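Local structure of MmeI (Methylophilus methylotrophus, 5HR4) at residues 188-193 and 415-420; 172-177 and 300-305; 842-847 and 854-859. The protein combines restriction and modification in a single Type IIL enzyme, binding DNA and probably methylating the adenine amino group with S-adenosyl-L-methionine as methyl donor. All coordinates share one frame; numbering follows the deposited sequence.

Contact 1: 188-193 and 415-420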
ATOM      1  N   LEU A 188       5.489  -9.620 -25.529  1.00 33.94           N
ATOM      2  CA  LEU A 188       4.411  -9.612 -26.510  1.00 27.38           C
ATOM      3  C   LEU A 188       4.117 -11.009 -27.042  1.00 31.88           C
ATOM      4  O   LEU A 188       2.961 -11.305 -27.377  1.00 33.71           O
ATOM      5  CB  LEU A 188       4.752  -8.651 -27.642  1.00 32.43           C
ATOM      6  CG  LEU A 188       3.941  -8.522 -28.939  1.00 29.21           C
ATOM      7  CD1 LEU A 188       2.453  -8.375 -28.707  1.00 35.44           C
ATOM      8  CD2 LEU A 188       4.457  -7.316 -29.666  1.00 33.26           C
ATOM      9  N   TYR A 189       5.125 -11.880 -27.124  1.00 30.38           N
ATOM     10  CA  TYR A 189       4.852 -13.276 -27.459  1.00 28.93           C
ATOM     11  C   TYR A 189       3.816 -13.854 -26.509  1.00 33.46           C
ATOM     12  O   TYR A 189       2.830 -14.465 -26.934  1.00 36.92           O
ATOM     13  CB  TYR A 189       6.140 -14.091 -27.393  1.00 32.14           C
ATOM     14  CG  TYR A 189       6.142 -15.382 -28.190  1.00 32.26           C
ATOM     15  CD1 TYR A 189       5.651 -16.557 -27.642  1.00 29.57           C
ATOM     16  CD2 TYR A 189       6.677 -15.429 -29.475  1.00 24.64           C
ATOM     17  CE1 TYR A 189       5.660 -17.743 -28.354  1.00 28.89           C
ATOM     18  CE2 TYR A 189       6.686 -16.605 -30.196  1.00 26.22           C
ATOM     19  CZ  TYR A 189       6.173 -17.764 -29.638  1.00 29.70           C
ATOM     20  OH  TYR A 189       6.192 -18.954 -30.358  1.00 28.31           O
ATOM     21  N   LEU A 190       3.998 -13.617 -25.210  1.00 33.31           N
ATOM     22  CA  LEU A 190       3.186 -14.300 -24.211  1.00 30.44           C
ATOM     23  C   LEU A 190       1.775 -13.729 -24.182  1.00 33.91           C
ATOM     24  O   LEU A 190       0.780 -14.465 -24.215  1.00 32.56           O
ATOM     25  CB  LEU A 190       3.856 -14.176 -22.846  1.00 30.74           C
ATOM     26  CG  LEU A 190       3.403 -15.221 -21.827  1.00 43.90           C
ATOM     27  CD1 LEU A 190       4.181 -16.539 -21.989  1.00 39.38           C
ATOM     28  CD2 LEU A 190       3.516 -14.666 -20.419  1.00 45.45           C
ATOM     29  N   VAL A 191       1.674 -12.405 -24.154  1.00 33.70           N
ATOM     30  CA  VAL A 191       0.380 -11.745 -24.237  1.00 29.42           C
ATOM     31  C   VAL A 191      -0.362 -12.122 -25.528  1.00 30.88           C
ATOM     32  O   VAL A 191      -1.593 -12.227 -25.535  1.00 35.02           O
ATOM     33  CB  VAL A 191       0.616 -10.231 -24.087  1.00 36.17           C
ATOM     34  CG1 VAL A 191       0.210  -9.460 -25.342  1.00 31.33           C
ATOM     35  CG2 VAL A 191      -0.034  -9.692 -22.805  1.00 32.27           C
ATOM     36  N   ARG A 192       0.352 -12.370 -26.626  1.00 30.62           N
ATOM     37  CA  ARG A 192      -0.310 -12.937 -27.798  1.00 30.79           C
ATOM     38  C   ARG A 192      -0.876 -14.327 -27.506  1.00 33.69           C
ATOM     39  O   ARG A 192      -2.050 -14.597 -27.790  1.00 32.75           O
ATOM     40  CB  ARG A 192       0.647 -12.983 -28.984  1.00 33.61           C
ATOM     41  CG  ARG A 192       0.840 -11.634 -29.667  1.00 33.72           C
ATOM     42  CD  ARG A 192       2.080 -11.661 -30.548  1.00 30.18           C
ATOM     43  NE  ARG A 192       2.201 -10.455 -31.353  1.00 29.94           N
ATOM     44  CZ  ARG A 192       2.842 -10.403 -32.516  1.00 29.93           C
ATOM     45  NH1 ARG A 192       3.410 -11.498 -33.005  1.00 27.30           N
ATOM     46  NH2 ARG A 192       2.892  -9.264 -33.200  1.00 29.30           N
ATOM     47  N   LEU A 193      -0.057 -15.230 -26.949  1.00 32.30           N
ATOM     48  CA  LEU A 193      -0.566 -16.543 -26.552  1.00 29.76           C
ATOM     49  C   LEU A 193      -1.788 -16.421 -25.657  1.00 33.05           C
ATOM     50  O   LEU A 193      -2.737 -17.209 -25.760  1.00 33.51           O
ATOM     51  CB  LEU A 193       0.515 -17.329 -25.824  1.00 29.90           C
ATOM     52  CG  LEU A 193       1.718 -17.592 -26.706  1.00 32.83           C
ATOM     53  CD1 LEU A 193       2.859 -18.031 -25.809  1.00 36.20           C
ATOM     54  CD2 LEU A 193       1.369 -18.662 -27.703  1.00 28.10           C
ATOM     55  N   GLU A 415       6.989  -1.419 -16.061  1.00 30.27           N
ATOM     56  CA  GLU A 415       7.395  -2.738 -16.530  1.00 28.90           C
ATOM     57  C   GLU A 415       6.608  -3.092 -17.783  1.00 32.85           C
ATOM     58  O   GLU A 415       5.397  -2.877 -17.849  1.00 31.71           O
ATOM     59  CB  GLU A 415       7.167  -3.799 -15.453  1.00 29.27           C
ATOM     60  CG  GLU A 415       8.080  -3.694 -14.235  1.00 33.96           C
ATOM     61  CD  GLU A 415       9.577  -3.959 -14.534  1.00 38.25           C
ATOM     62  OE1 GLU A 415       9.933  -5.066 -15.012  1.00 39.51           O
ATOM     63  OE2 GLU A 415      10.403  -3.053 -14.274  1.00 35.50           O
ATOM     64  N   GLU A 416       7.295  -3.623 -18.794  1.00 32.53           N
ATOM     65  CA  GLU A 416       6.592  -3.823 -20.054  1.00 32.34           C
ATOM     66  C   GLU A 416       5.543  -4.920 -19.945  1.00 30.10           C
ATOM     67  O   GLU A 416       4.492  -4.841 -20.597  1.00 31.94           O
ATOM     68  CB  GLU A 416       7.565  -4.135 -21.195  1.00 26.04           C
ATOM     69  CG  GLU A 416       6.879  -4.761 -22.404  1.00 26.34           C
ATOM     70  CD  GLU A 416       7.585  -4.494 -23.704  1.00 36.71           C
ATOM     71  OE1 GLU A 416       8.781  -4.132 -23.667  1.00 41.12           O
ATOM     72  OE2 GLU A 416       6.941  -4.644 -24.768  1.00 41.40           O
ATOM     73  N   PHE A 417       5.794  -5.952 -19.147  1.00 27.97           N
ATOM     74  CA  PHE A 417       4.865  -7.076 -19.171  1.00 30.24           C
ATOM     75  C   PHE A 417       3.488  -6.663 -18.653  1.00 37.65           C
ATOM     76  O   PHE A 417       2.500  -6.839 -19.390  1.00 33.10           O
ATOM     77  CB  PHE A 417       5.465  -8.269 -18.426  1.00 28.43           C
ATOM     78  CG  PHE A 417       4.642  -9.506 -18.543  1.00 33.82           C
ATOM     79  CD1 PHE A 417       4.328 -10.025 -19.781  1.00 34.02           C
ATOM     80  CD2 PHE A 417       4.152 -10.128 -17.418  1.00 35.79           C
ATOM     81  CE1 PHE A 417       3.553 -11.165 -19.886  1.00 35.33           C
ATOM     82  CE2 PHE A 417       3.379 -11.260 -17.511  1.00 36.29           C
ATOM     83  CZ  PHE A 417       3.077 -11.780 -18.739  1.00 38.66           C
ATOM     84  N   PRO A 418       3.343  -6.064 -17.464  1.00 30.85           N
ATOM     85  CA  PRO A 418       2.019  -5.545 -17.095  1.00 31.18           C
ATOM     86  C   PRO A 418       1.491  -4.514 -18.081  1.00 35.87           C
ATOM     87  O   PRO A 418       0.267  -4.434 -18.305  1.00 34.95           O
ATOM     88  CB  PRO A 418       2.247  -4.938 -15.702  1.00 32.69           C
ATOM     89  CG  PRO A 418       3.748  -4.734 -15.597  1.00 32.98           C
ATOM     90  CD  PRO A 418       4.352  -5.821 -16.414  1.00 29.97           C
ATOM     91  N   ALA A 419       2.373  -3.718 -18.685  1.00 30.41           N
ATOM     92  CA  ALA A 419       1.894  -2.743 -19.662  1.00 32.53           C
ATOM     93  C   ALA A 419       1.332  -3.430 -20.892  1.00 30.37           C
ATOM     94  O   ALA A 419       0.412  -2.901 -21.524  1.00 28.56           O
ATOM     95  CB  ALA A 419       3.007  -1.773 -20.062  1.00 30.53           C
ATOM     96  N   GLN A 420       1.848  -4.618 -21.234  1.00 32.33           N
ATOM     97  CA  GLN A 420       1.259  -5.391 -22.326  1.00 31.88           C
ATOM     98  C   GLN A 420      -0.011  -6.117 -21.883  1.00 27.46           C
ATOM     99  O   GLN A 420      -0.969  -6.197 -22.650  1.00 29.32           O
ATOM    100  CB  GLN A 420       2.272  -6.389 -22.892  1.00 26.50           C
ATOM    101  CG  GLN A 420       3.490  -5.772 -23.547  1.00 27.10           C
ATOM    102  CD  GLN A 420       3.337  -5.531 -25.053  1.00 31.82           C
ATOM    103  OE1 GLN A 420       2.221  -5.437 -25.566  1.00 26.72           O
ATOM    104  NE2 GLN A 420       4.479  -5.427 -25.772  1.00 29.57           N
TER
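The ring of F417 is met obliquely by L190, whose CD2 methyl comes to 3.4 Å from CZ, and H173 adds an aromatic neighbour whose plane is turned about 50° from that of F417. The other flat group is the Q420 amide. Its NE2 lies 3.7 Å from CB of L188 and donates to OE2 of E416, one turn earlier on the same helix, at 2.8 Å. OE2 uses its anti lone pair, lies somewhat out of the plane of the Q420 amide, and is also held by ND1 of H184 in helix 183-200. A bend at chi2 (-91°) folds the amide back toward E416, while CG2 of V191 rests 3.6 Å from O of Q420 and 4.0 Å from its CB. With alanine replacing Q420, E416 OE2 would probably lose one of its two partners and a gap would open beside L188. Van der Waals contact carries the interface, much of it against the Q420 side chain. Helices 183-200 and 416-440 run in roughly the same direction here, their local axes 9.8 Å apart and 29° off parallel; L261 of helix 259-262 touches L188 and V191, and E413 of strand 409-413 touches P418 and A419.

Contact 2: 172-177 and 300-305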
ATOM      1  N   LEU A 172       5.883 -20.589 -17.710  1.00 41.03           N
ATOM      2  CA  LEU A 172       6.185 -20.699 -19.134  1.00 38.83           C
ATOM      3  C   LEU A 172       6.987 -19.497 -19.602  1.00 40.47           C
ATOM      4  O   LEU A 172       8.011 -19.641 -20.284  1.00 38.31           O
ATOM      5  CB  LEU A 172       4.888 -20.815 -19.930  1.00 38.12           C
ATOM      6  CG  LEU A 172       5.083 -20.897 -21.439  1.00 38.37           C
ATOM      7  CD1 LEU A 172       5.780 -22.193 -21.752  1.00 31.10           C
ATOM      8  CD2 LEU A 172       3.724 -20.768 -22.170  1.00 31.55           C
ATOM      9  N   HIS A 173       6.535 -18.300 -19.223  1.00 36.86           N
ATOM     10  CA  HIS A 173       7.257 -17.070 -19.520  1.00 34.03           C
ATOM     11  C   HIS A 173       8.709 -17.151 -19.059  1.00 35.25           C
ATOM     12  O   HIS A 173       9.634 -16.997 -19.859  1.00 38.79           O
ATOM     13  CB  HIS A 173       6.519 -15.906 -18.867  1.00 33.13           C
ATOM     14  CG  HIS A 173       7.305 -14.637 -18.779  1.00 35.05           C
ATOM     15  ND1 HIS A 173       8.399 -14.492 -17.951  1.00 33.68           N
ATOM     16  CD2 HIS A 173       7.112 -13.431 -19.365  1.00 34.91           C
ATOM     17  CE1 HIS A 173       8.859 -13.258 -18.052  1.00 36.83           C
ATOM     18  NE2 HIS A 173       8.095 -12.594 -18.902  1.00 35.01           N
ATOM     19  N   ASP A 174       8.932 -17.404 -17.769  1.00 38.84           N
ATOM     20  CA  ASP A 174      10.302 -17.472 -17.262  1.00 39.45           C
ATOM     21  C   ASP A 174      11.078 -18.638 -17.868  1.00 40.70           C
ATOM     22  O   ASP A 174      12.306 -18.552 -18.017  1.00 41.72           O
ATOM     23  CB  ASP A 174      10.303 -17.571 -15.731  1.00 36.47           C
ATOM     24  CG  ASP A 174       9.820 -16.288 -15.051  1.00 41.54           C
ATOM     25  OD1 ASP A 174       9.903 -15.188 -15.664  1.00 38.56           O
ATOM     26  OD2 ASP A 174       9.356 -16.385 -13.889  1.00 47.75           O
ATOM     27  N   THR A 175      10.391 -19.733 -18.220  1.00 33.70           N
ATOM     28  CA  THR A 175      11.058 -20.831 -18.916  1.00 34.09           C
ATOM     29  C   THR A 175      11.553 -20.395 -20.292  1.00 40.08           C
ATOM     30  O   THR A 175      12.678 -20.715 -20.694  1.00 39.10           O
ATOM     31  CB  THR A 175      10.094 -22.005 -19.041  1.00 34.64           C
ATOM     32  OG1 THR A 175       9.520 -22.268 -17.757  1.00 43.13           O
ATOM     33  CG2 THR A 175      10.808 -23.255 -19.554  1.00 33.38           C
ATOM     34  N   LEU A 176      10.706 -19.685 -21.041  1.00 41.74           N
ATOM     35  CA  LEU A 176      11.145 -19.054 -22.276  1.00 34.20           C
ATOM     36  C   LEU A 176      12.238 -18.029 -22.015  1.00 38.90           C
ATOM     37  O   LEU A 176      13.219 -17.957 -22.764  1.00 43.08           O
ATOM     38  CB  LEU A 176       9.953 -18.406 -22.965  1.00 38.65           C
ATOM     39  CG  LEU A 176       9.284 -19.276 -24.023  1.00 39.73           C
ATOM     40  CD1 LEU A 176       7.904 -18.735 -24.339  1.00 30.60           C
ATOM     41  CD2 LEU A 176      10.175 -19.297 -25.269  1.00 36.40           C
ATOM     42  N   LYS A 177      12.100 -17.220 -20.962  1.00 36.73           N
ATOM     43  CA  LYS A 177      13.136 -16.231 -20.699  1.00 36.64           C
ATOM     44  C   LYS A 177      14.486 -16.907 -20.508  1.00 36.42           C
ATOM     45  O   LYS A 177      15.499 -16.440 -21.037  1.00 40.03           O
ATOM     46  CB  LYS A 177      12.776 -15.373 -19.481  1.00 37.52           C
ATOM     47  CG  LYS A 177      13.765 -14.230 -19.217  1.00 34.64           C
ATOM     48  CD  LYS A 177      13.279 -13.258 -18.156  1.00 30.42           C
ATOM     49  CE  LYS A 177      13.271 -13.915 -16.793  1.00 43.07           C
ATOM     50  NZ  LYS A 177      14.200 -13.231 -15.837  1.00 55.62           N
ATOM     51  N   GLN A 300       1.996 -10.813 -11.292  1.00 37.68           N
ATOM     52  CA  GLN A 300       2.819 -10.966 -10.096  1.00 34.46           C
ATOM     53  C   GLN A 300       3.771 -12.155 -10.185  1.00 33.62           C
ATOM     54  O   GLN A 300       4.857 -12.112  -9.604  1.00 39.45           O
ATOM     55  CB  GLN A 300       1.928 -11.093  -8.868  1.00 33.15           C
ATOM     56  CG  GLN A 300       1.338  -9.774  -8.384  1.00 31.94           C
ATOM     57  CD  GLN A 300       0.650  -9.928  -7.033  1.00 32.06           C
ATOM     58  OE1 GLN A 300      -0.191  -9.115  -6.621  1.00 28.06           O
ATOM     59  NE2 GLN A 300       0.998 -10.994  -6.342  1.00 35.49           N
ATOM     60  N   SER A 301       3.414 -13.198 -10.928  1.00 33.27           N
ATOM     61  CA  SER A 301       4.136 -14.463 -10.878  1.00 29.12           C
ATOM     62  C   SER A 301       5.443 -14.457 -11.649  1.00 38.40           C
ATOM     63  O   SER A 301       6.170 -15.463 -11.616  1.00 37.27           O
ATOM     64  CB  SER A 301       3.271 -15.579 -11.446  1.00 35.12           C
ATOM     65  OG  SER A 301       3.371 -15.545 -12.859  1.00 36.77           O
ATOM     66  N   ILE A 302       5.741 -13.400 -12.386  1.00 40.21           N
ATOM     67  CA  ILE A 302       6.986 -13.341 -13.126  1.00 37.52           C
ATOM     68  C   ILE A 302       8.016 -12.475 -12.406  1.00 39.56           C
ATOM     69  O   ILE A 302       8.999 -12.063 -13.013  1.00 42.65           O
ATOM     70  CB  ILE A 302       6.777 -12.858 -14.571  1.00 37.25           C
ATOM     71  CG1 ILE A 302       6.285 -11.404 -14.607  1.00 41.50           C
ATOM     72  CG2 ILE A 302       5.830 -13.774 -15.339  1.00 36.03           C
ATOM     73  CD1 ILE A 302       7.115 -10.478 -15.537  1.00 41.29           C
ATOM     74  N   MET A 303       7.823 -12.196 -11.119  1.00 37.71           N
ATOM     75  CA  MET A 303       8.678 -11.215 -10.464  1.00 42.11           C
ATOM     76  C   MET A 303       9.394 -11.793  -9.248  1.00 41.98           C
ATOM     77  O   MET A 303       8.822 -12.576  -8.488  1.00 40.83           O
ATOM     78  CB  MET A 303       7.861  -9.980 -10.109  1.00 38.68           C
ATOM     79  CG  MET A 303       7.288  -9.360 -11.392  1.00 47.16           C
ATOM     80  SD  MET A 303       6.986  -7.585 -11.400  1.00 53.46           S
ATOM     81  CE  MET A 303       7.775  -7.100  -9.882  1.00 35.86           C
ATOM     82  N   ASP A 304      10.670 -11.429  -9.098  1.00 39.41           N
ATOM     83  CA  ASP A 304      11.416 -11.793  -7.903  1.00 39.28           C
ATOM     84  C   ASP A 304      10.798 -11.107  -6.688  1.00 37.67           C
ATOM     85  O   ASP A 304      10.185 -10.039  -6.791  1.00 38.65           O
ATOM     86  CB  ASP A 304      12.904 -11.411  -8.046  1.00 30.86           C
ATOM     87  N   ALA A 305      10.956 -11.735  -5.525  1.00 36.68           N
ATOM     88  CA  ALA A 305      10.381 -11.176  -4.307  1.00 36.52           C
ATOM     89  C   ALA A 305      10.896  -9.763  -4.064  1.00 41.83           C
ATOM     90  O   ALA A 305      10.118  -8.853  -3.740  1.00 45.38           O
ATOM     91  CB  ALA A 305      10.699 -12.079  -3.114  1.00 28.95           C
TER
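H173 and D174 receive I302 in a small CH-pi and van der Waals contact, which joins helix 163-178 to the loop between helices 292-301 and 305-310. The approach is a clear example of a methyl set over an imidazole. CG2 of I302 stands over one face of the H173 ring, 3.9 Å from its centroid and 18° off the ring normal, displaced toward the rim so that ND1 is the closest ring atom at 3.7 Å. CD1 of the same isoleucine reaches NE2 at 4.1 Å, and the aliphatic branches therefore span the ring from one nitrogen to the other, the two side chains crossing at about a right angle. With chi1 at 65°, CG1 of I302 sits between the backbone N and the carbonyl carbon, which places CG2 opposite that carbonyl.

D174 meets the isoleucine next to the histidine. Its OD2 lies 3.9 Å from CA of I302, and its OD1 lies 4.0 Å from CB. OD1 also accepts a hydrogen bond from ND1 of H173 at 2.8 Å; the oxygen lies in the ring plane, at the edge, although the donor meets the carboxylate from above its own plane, 49° out of it. Elsewhere on the ring, NE2 makes a weak hydrogen bond to OE2 of E187, and L186 and L190 of helix 183-200 touch the same histidine.

The chemistry is that of a face given to hydrocarbon and an edge given to carboxylates. The bond from ND1 would restrain the turn of the ring and so tend to keep its face toward I302, and the carboxylate at ND1, with the weaker one at NE2, may favour the protonated imidazolium.

Contact 3: 842-847 and 854-859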
ATOM      1  N   LYS A 842       0.368   1.400  42.535  1.00 43.01           N
ATOM      2  CA  LYS A 842      -0.057   0.409  43.519  1.00 39.57           C
ATOM      3  C   LYS A 842      -0.977  -0.625  42.883  1.00 40.91           C
ATOM      4  O   LYS A 842      -0.785  -1.835  43.062  1.00 39.88           O
ATOM      5  CB  LYS A 842      -0.744   1.095  44.700  1.00 39.74           C
ATOM      6  N   ALA A 843      -1.967  -0.158  42.109  1.00 42.51           N
ATOM      7  CA  ALA A 843      -2.906  -1.058  41.444  1.00 39.67           C
ATOM      8  C   ALA A 843      -2.177  -2.129  40.642  1.00 43.28           C
ATOM      9  O   ALA A 843      -2.581  -3.302  40.642  1.00 41.67           O
ATOM     10  CB  ALA A 843      -3.842  -0.250  40.541  1.00 37.97           C
ATOM     11  N   ARG A 844      -1.089  -1.739  39.961  1.00 43.84           N
ATOM     12  CA  ARG A 844      -0.257  -2.690  39.225  1.00 39.94           C
ATOM     13  C   ARG A 844       0.407  -3.690  40.160  1.00 39.77           C
ATOM     14  O   ARG A 844       0.373  -4.903  39.915  1.00 42.58           O
ATOM     15  CB  ARG A 844       0.812  -1.944  38.430  1.00 42.04           C
ATOM     16  CG  ARG A 844       0.356  -1.289  37.140  1.00 42.88           C
ATOM     17  CD  ARG A 844       1.444  -0.345  36.647  1.00 39.29           C
ATOM     18  NE  ARG A 844       1.102   0.304  35.390  1.00 45.31           N
ATOM     19  CZ  ARG A 844       1.981   0.966  34.645  1.00 44.62           C
ATOM     20  NH1 ARG A 844       3.244   1.067  35.045  1.00 37.93           N
ATOM     21  NH2 ARG A 844       1.597   1.528  33.505  1.00 41.60           N
ATOM     22  N   SER A 845       1.034  -3.194  41.233  1.00 40.32           N
ATOM     23  CA  SER A 845       1.766  -4.072  42.152  1.00 46.98           C
ATOM     24  C   SER A 845       0.897  -5.221  42.669  1.00 48.56           C
ATOM     25  O   SER A 845       1.347  -6.371  42.709  1.00 49.20           O
ATOM     26  CB  SER A 845       2.336  -3.261  43.322  1.00 38.21           C
ATOM     27  N   ASN A 846      -0.369  -4.942  43.022  1.00 46.80           N
ATOM     28  CA  ASN A 846      -1.269  -5.955  43.586  1.00 49.36           C
ATOM     29  C   ASN A 846      -1.542  -7.151  42.677  1.00 49.85           C
ATOM     30  O   ASN A 846      -2.467  -7.925  42.938  1.00 47.27           O
ATOM     31  CB  ASN A 846      -2.626  -5.346  43.950  1.00 47.36           C
ATOM     32  CG  ASN A 846      -2.544  -4.370  45.104  1.00 49.26           C
ATOM     33  OD1 ASN A 846      -1.828  -4.598  46.087  1.00 50.30           O
ATOM     34  ND2 ASN A 846      -3.280  -3.268  44.990  1.00 48.15           N
ATOM     35  N   TYR A 847      -0.772  -7.312  41.603  1.00 55.60           N
ATOM     36  CA  TYR A 847      -0.983  -8.395  40.641  1.00 53.65           C
ATOM     37  C   TYR A 847       0.401  -8.882  40.239  1.00 57.21           C
ATOM     38  O   TYR A 847       0.891  -8.567  39.152  1.00 61.66           O
ATOM     39  CB  TYR A 847      -1.798  -7.943  39.428  1.00 48.92           C
ATOM     40  CG  TYR A 847      -3.230  -7.596  39.770  1.00 53.35           C
ATOM     41  CD1 TYR A 847      -3.566  -6.321  40.237  1.00 50.26           C
ATOM     42  CD2 TYR A 847      -4.251  -8.546  39.645  1.00 49.26           C
ATOM     43  CE1 TYR A 847      -4.879  -6.003  40.572  1.00 52.15           C
ATOM     44  CE2 TYR A 847      -5.568  -8.236  39.976  1.00 50.32           C
ATOM     45  CZ  TYR A 847      -5.873  -6.965  40.441  1.00 51.01           C
ATOM     46  OH  TYR A 847      -7.170  -6.658  40.774  1.00 50.40           O
ATOM     47  N   GLY A 854      -0.490  -8.227  30.130  1.00 41.14           N
ATOM     48  CA  GLY A 854      -1.663  -8.832  30.741  1.00 40.05           C
ATOM     49  C   GLY A 854      -2.505  -7.846  31.520  1.00 39.42           C
ATOM     50  O   GLY A 854      -3.734  -7.954  31.540  1.00 44.69           O
ATOM     51  N   LEU A 855      -1.868  -6.855  32.143  1.00 37.06           N
ATOM     52  CA  LEU A 855      -2.608  -5.871  32.921  1.00 35.05           C
ATOM     53  C   LEU A 855      -3.276  -4.822  32.052  1.00 40.41           C
ATOM     54  O   LEU A 855      -4.305  -4.271  32.451  1.00 35.69           O
ATOM     55  CB  LEU A 855      -1.693  -5.180  33.925  1.00 41.39           C
ATOM     56  CG  LEU A 855      -1.490  -5.956  35.228  1.00 45.03           C
ATOM     57  CD1 LEU A 855      -0.158  -5.618  35.854  1.00 40.33           C
ATOM     58  CD2 LEU A 855      -2.603  -5.617  36.175  1.00 40.57           C
ATOM     59  N   TYR A 856      -2.719  -4.516  30.877  1.00 44.91           N
ATOM     60  CA  TYR A 856      -3.270  -3.453  30.041  1.00 38.87           C
ATOM     61  C   TYR A 856      -3.984  -3.955  28.794  1.00 37.97           C
ATOM     62  O   TYR A 856      -4.405  -3.141  27.965  1.00 37.88           O
ATOM     63  CB  TYR A 856      -2.174  -2.459  29.662  1.00 37.04           C
ATOM     64  CG  TYR A 856      -1.901  -1.439  30.744  1.00 39.38           C
ATOM     65  CD1 TYR A 856      -1.209  -1.786  31.900  1.00 38.05           C
ATOM     66  CD2 TYR A 856      -2.344  -0.131  30.614  1.00 37.96           C
ATOM     67  CE1 TYR A 856      -0.963  -0.845  32.888  1.00 41.34           C
ATOM     68  CE2 TYR A 856      -2.101   0.814  31.596  1.00 39.38           C
ATOM     69  CZ  TYR A 856      -1.411   0.455  32.726  1.00 41.41           C
ATOM     70  OH  TYR A 856      -1.182   1.408  33.693  1.00 41.22           O
ATOM     71  N   ASP A 857      -4.144  -5.251  28.637  1.00 36.65           N
ATOM     72  CA  ASP A 857      -5.153  -5.735  27.717  1.00 38.97           C
ATOM     73  C   ASP A 857      -6.532  -5.334  28.244  1.00 41.13           C
ATOM     74  O   ASP A 857      -6.856  -5.650  29.398  1.00 41.63           O
ATOM     75  CB  ASP A 857      -5.020  -7.243  27.594  1.00 42.99           C
ATOM     76  CG  ASP A 857      -6.202  -7.880  26.914  1.00 51.65           C
ATOM     77  OD1 ASP A 857      -6.938  -7.182  26.169  1.00 50.24           O
ATOM     78  OD2 ASP A 857      -6.387  -9.100  27.131  1.00 54.70           O
ATOM     79  N   PRO A 858      -7.359  -4.624  27.467  1.00 45.00           N
ATOM     80  CA  PRO A 858      -8.619  -4.104  28.038  1.00 46.01           C
ATOM     81  C   PRO A 858      -9.692  -5.169  28.274  1.00 48.86           C
ATOM     82  O   PRO A 858     -10.605  -4.938  29.079  1.00 45.71           O
ATOM     83  CB  PRO A 858      -9.062  -3.048  27.015  1.00 42.76           C
ATOM     84  CG  PRO A 858      -8.401  -3.429  25.760  1.00 42.01           C
ATOM     85  CD  PRO A 858      -7.086  -4.059  26.136  1.00 43.95           C
ATOM     86  N   LYS A 859      -9.602  -6.330  27.624  1.00 50.80           N
ATOM     87  CA  LYS A 859     -10.378  -7.487  28.059  1.00 45.65           C
ATOM     88  C   LYS A 859     -10.037  -7.874  29.500  1.00 43.77           C
ATOM     89  O   LYS A 859     -10.899  -7.866  30.379  1.00 46.50           O
ATOM     90  CB  LYS A 859     -10.120  -8.660  27.112  1.00 47.72           C
TER
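R844 and Y847 of segment 842-847 meet L855 and Y856 of segment 854-859 in a pair of consecutive helices, 827-845 and 852-856, linked by a short loop within the C-terminal domain of MmeI. The polar half of the contact is a side-on arginine grip, in which two nitrogens of one guanidinium close on a single oxygen. NE of R844 donates to OH of Y856 at 3.1 Å, and NH2 donates to the same OH at 2.8 Å. The hydroxyl lies near the guanidinium plane for both bonds, at the edge of the group, whereas the phenol ring stands almost upright to it, the two planes 78° apart. Neither bond is straight, as expected when two N-H groups converge on one atom. The R844 chain is extended from CG to NE, and this length carries the charged end across to the tyrosine from a CB that does not itself point there. The nearby positive charge would be expected to polarise the hydroxyl.

Other residues tie this pair into the fold: NH1 of R844 is hydrogen-bonded to the carbonyl of I762, and Y856 OH to NE2 of H869 in helix 863-880.

The apolar half lies on L855, which points toward the other segment, and P862 touches both L855 and Y847. Contact is thus shared between an oxygen held by two donors and a leucine whose two methyls go to different partners. CD1 of L855 approaches the carbonyl O of R844 at 4.2 Å, while its CD2 meets the base of the tyrosine, reaching CG of the Y847 ring obliquely and lying 4.1 Å from CB of Y847.

In the fold
Following the chain, helix 163-178 opens contact 2 and the next helix, 183-200, opens contact 1. Segment 300-305 then closes contact 2 across 122 residues, and segment 415-420 closes contact 1 across 221. The two loops therefore cross rather than nest, and they also touch: I302 CD1 lies 3.5 Å from F417 CD2, and H173 CB lies 3.6 Å from L190 CD2. Together they tie the first two modelled helices to the loop after helix 292-301 and to the start of helix 416-440. Contact 3 follows in series, closing a loop of six residues in the C-terminal domain, its centre about 59 Å from that of contact 1 and about 53 Å from that of contact 2.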